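Twitching motility pilus retraction protein (Geobacter sulfurreducens PCA, PDB 5ZFQ) probably hydrolyses ATP as a six-subunit motor that retracts type IV pili, the movement behind twitching motility. Local coordinates at residues V260-R265 with E287-Q292. Numbering follows the deposited sequence.
Sequences VQTINR and EGVMSQ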
ATOM      1  N   VAL A 260     -19.196  22.890  16.430  1.00 38.91           N
ATOM      2  CA  VAL A 260     -19.884  22.052  15.455  1.00 38.63           C
ATOM      3  C   VAL A 260     -18.897  21.397  14.481  1.00 37.86           C
ATOM      4  O   VAL A 260     -18.972  20.204  14.189  1.00 37.10           O
ATOM      5  CB  VAL A 260     -20.940  22.881  14.651  1.00 36.99           C
ATOM      6  CG1 VAL A 260     -21.564  22.043  13.536  1.00 36.58           C
ATOM      7  CG2 VAL A 260     -22.005  23.443  15.589  1.00 36.18           C
ATOM      8  N   GLN A 261     -17.968  22.192  13.976  1.00 38.00           N
ATOM      9  CA  GLN A 261     -16.954  21.676  13.071  1.00 37.89           C
ATOM     10  C   GLN A 261     -16.055  20.660  13.776  1.00 36.51           C
ATOM     11  O   GLN A 261     -15.651  19.664  13.177  1.00 36.19           O
ATOM     12  CB  GLN A 261     -16.151  22.836  12.522  1.00 38.58           C
ATOM     13  CG  GLN A 261     -15.184  22.511  11.447  1.00 39.38           C
ATOM     14  CD  GLN A 261     -14.396  23.744  11.055  1.00 40.11           C
ATOM     15  OE1 GLN A 261     -13.257  23.911  11.494  1.00 40.24           O
ATOM     16  NE2 GLN A 261     -14.996  24.621  10.235  1.00 40.29           N
ATOM     17  N   THR A 262     -15.782  20.904  15.060  1.00 34.12           N
ATOM     18  CA  THR A 262     -14.966  20.006  15.880  1.00 38.46           C
ATOM     19  C   THR A 262     -15.632  18.646  16.099  1.00 37.87           C
ATOM     20  O   THR A 262     -14.999  17.598  15.930  1.00 33.12           O
ATOM     21  CB  THR A 262     -14.670  20.610  17.265  1.00 38.10           C
ATOM     22  OG1 THR A 262     -13.805  21.746  17.129  1.00 32.89           O
ATOM     23  CG2 THR A 262     -14.024  19.558  18.179  1.00 32.20           C
ATOM     24  N   ILE A 263     -16.906  18.673  16.485  1.00 37.01           N
ATOM     25  CA  ILE A 263     -17.644  17.445  16.770  1.00 35.96           C
ATOM     26  C   ILE A 263     -17.809  16.597  15.505  1.00 36.12           C
ATOM     27  O   ILE A 263     -17.625  15.377  15.542  1.00 35.41           O
ATOM     28  CB  ILE A 263     -19.025  17.771  17.398  1.00 35.57           C
ATOM     29  CG1 ILE A 263     -18.837  18.248  18.845  1.00 34.64           C
ATOM     30  CG2 ILE A 263     -19.968  16.566  17.326  1.00 35.32           C
ATOM     31  CD1 ILE A 263     -19.955  19.128  19.350  1.00 34.57           C
ATOM     32  N   ASN A 264     -18.116  17.241  14.377  1.00 36.91           N
ATOM     33  CA  ASN A 264     -18.258  16.518  13.107  1.00 37.21           C
ATOM     34  C   ASN A 264     -16.965  15.827  12.709  1.00 36.29           C
ATOM     35  O   ASN A 264     -16.977  14.673  12.271  1.00 35.38           O
ATOM     36  CB  ASN A 264     -18.724  17.451  11.986  1.00 38.35           C
ATOM     37  CG  ASN A 264     -20.235  17.665  11.986  1.00 39.27           C
ATOM     38  OD1 ASN A 264     -21.008  16.732  12.239  1.00 39.61           O
ATOM     39  ND2 ASN A 264     -20.664  18.897  11.695  1.00 39.70           N
ATOM     40  N   ARG A 265     -15.855  16.534  12.904  1.00 36.72           N
ATOM     41  CA  ARG A 265     -14.525  15.997  12.607  1.00 37.20           C
ATOM     42  C   ARG A 265     -14.175  14.772  13.446  1.00 37.14           C
ATOM     43  O   ARG A 265     -13.530  13.854  12.942  1.00 37.31           O
ATOM     44  CB  ARG A 265     -13.454  17.071  12.804  1.00 36.94           C
ATOM     45  CG  ARG A 265     -12.041  16.635  12.424  1.00 36.62           C
ATOM     46  CD  ARG A 265     -11.940  16.282  10.979  1.00 37.05           C
ATOM     47  NE  ARG A 265     -12.697  17.240  10.190  1.00 38.00           N
ATOM     48  CZ  ARG A 265     -12.269  18.462   9.867  1.00 38.36           C
ATOM     49  NH1 ARG A 265     -11.063  18.875  10.253  1.00 37.88           N
ATOM     50  NH2 ARG A 265     -13.050  19.275   9.146  1.00 38.78           N
ATOM     51  N   GLU A 287     -17.127  17.447  27.875  1.00 38.66           N
ATOM     52  CA  GLU A 287     -17.466  18.368  28.962  1.00 39.67           C
ATOM     53  C   GLU A 287     -17.279  19.802  28.509  1.00 39.37           C
ATOM     54  O   GLU A 287     -17.674  20.741  29.200  1.00 40.52           O
ATOM     55  CB  GLU A 287     -16.634  18.088  30.220  1.00 40.10           C
ATOM     56  CG  GLU A 287     -17.036  16.812  30.975  1.00 41.86           C
ATOM     57  CD  GLU A 287     -18.511  16.809  31.420  1.00 44.81           C
ATOM     58  OE1 GLU A 287     -19.085  17.909  31.654  1.00 45.58           O
ATOM     59  OE2 GLU A 287     -19.099  15.701  31.514  1.00 47.11           O
ATOM     60  N   GLY A 288     -16.698  19.972  27.330  1.00 38.28           N
ATOM     61  CA  GLY A 288     -16.481  21.305  26.808  1.00 38.51           C
ATOM     62  C   GLY A 288     -15.606  21.378  25.574  1.00 37.82           C
ATOM     63  O   GLY A 288     -14.689  20.575  25.368  1.00 37.35           O
ATOM     64  N   VAL A 289     -15.901  22.365  24.742  1.00 37.96           N
ATOM     65  CA  VAL A 289     -15.146  22.599  23.522  1.00 36.97           C
ATOM     66  C   VAL A 289     -14.843  24.076  23.427  1.00 37.01           C
ATOM     67  O   VAL A 289     -15.739  24.912  23.501  1.00 37.51           O
ATOM     68  CB  VAL A 289     -15.920  22.158  22.238  1.00 42.10           C
ATOM     69  CG1 VAL A 289     -15.088  22.463  20.981  1.00 41.08           C
ATOM     70  CG2 VAL A 289     -16.339  20.678  22.322  1.00 41.89           C
ATOM     71  N   MET A 290     -13.577  24.402  23.272  1.00 36.90           N
ATOM     72  CA  MET A 290     -13.210  25.777  23.051  1.00 38.20           C
ATOM     73  C   MET A 290     -12.545  25.930  21.695  1.00 38.92           C
ATOM     74  O   MET A 290     -11.567  25.269  21.381  1.00 38.16           O
ATOM     75  CB  MET A 290     -12.317  26.269  24.182  1.00 37.94           C
ATOM     76  CG  MET A 290     -13.049  26.249  25.527  1.00 38.83           C
ATOM     77  SD  MET A 290     -11.982  26.627  26.925  1.00 51.18           S
ATOM     78  CE  MET A 290     -10.594  25.620  26.538  1.00 30.83           C
ATOM     79  N   SER A 291     -13.018  26.883  20.930  1.00 41.28           N
ATOM     80  CA  SER A 291     -12.439  27.172  19.651  1.00 42.89           C
ATOM     81  C   SER A 291     -11.856  28.544  19.704  1.00 44.14           C
ATOM     82  O   SER A 291     -12.516  29.464  20.048  1.00 45.35           O
ATOM     83  CB  SER A 291     -13.471  27.041  18.584  1.00 44.34           C
ATOM     84  OG  SER A 291     -13.678  25.687  18.392  1.00 44.99           O
ATOM     85  N   GLN A 292     -10.601  28.670  19.314  1.00 44.28           N
ATOM     86  CA  GLN A 292      -9.909  29.924  19.414  1.00 46.51           C
ATOM     87  C   GLN A 292      -9.299  30.532  18.203  1.00 46.22           C
ATOM     88  O   GLN A 292      -8.899  29.852  17.321  1.00 45.00           O
ATOM     89  CB  GLN A 292      -8.781  29.742  20.385  1.00 48.23           C
ATOM     90  CG  GLN A 292      -9.224  29.287  21.744  1.00 50.41           C
ATOM     91  CD  GLN A 292      -8.112  29.309  22.734  1.00 50.77           C
ATOM     92  OE1 GLN A 292      -6.983  29.504  22.380  1.00 50.67           O
ATOM     93  NE2 GLN A 292      -8.433  29.109  23.977  1.00 51.86           N
TER
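Thr262, on helix 259-268, meets Val289 and Ser291 of strand 286-296 where the helix packs on the mixed sheet of a P-loop, RecA-like ATPase domain. The strand lies between 150-155, to which it runs parallel, and antiparallel 303-310. The backbones stand well apart: Thr262 CA and Val289 CA, the nearest such pair, are 8.1 Å from each other, and three buried side chains bridge the distance.

Val289 supplies one branch. Its CG1 is anti to the backbone N (chi1 179°) and reaches Thr262 at nearly equal range from three atoms: 4.1 Å from Thr262 OG1 and 4.2 Å from both Thr262 CB and Thr262 CG2. A single methyl thus faces the whole branched end of the threonine, while the two side chains pass alongside each other in opposite directions. Neighbouring strands add to the packing: Val289 also touches Met310 of strand 303-310, and Thr262 touches Leu153 and Thr155 of strand 150-155.

The polar ends are satisfied outside the pair. Thr262 OG1 sits beside its own backbone N (chi1 -68°) and anti to the carbonyl carbon, from where it hydrogen-bonds Ser258 O, four residues back and just before the helix begins, and Thr256 OG1; two partners grip this buried hydroxyl, which is consistent with a settled rotamer. Ser291 OG is hydrogen-bonded to Thr155 OG1, at the end of the strand that leads into the probable Walker A loop, so this edge of the contact lies near the likely nucleotide site. Between the two hydroxyls themselves there is no hydrogen bond: Thr262 OG1 and Ser291 OG stay 4.1 Å apart.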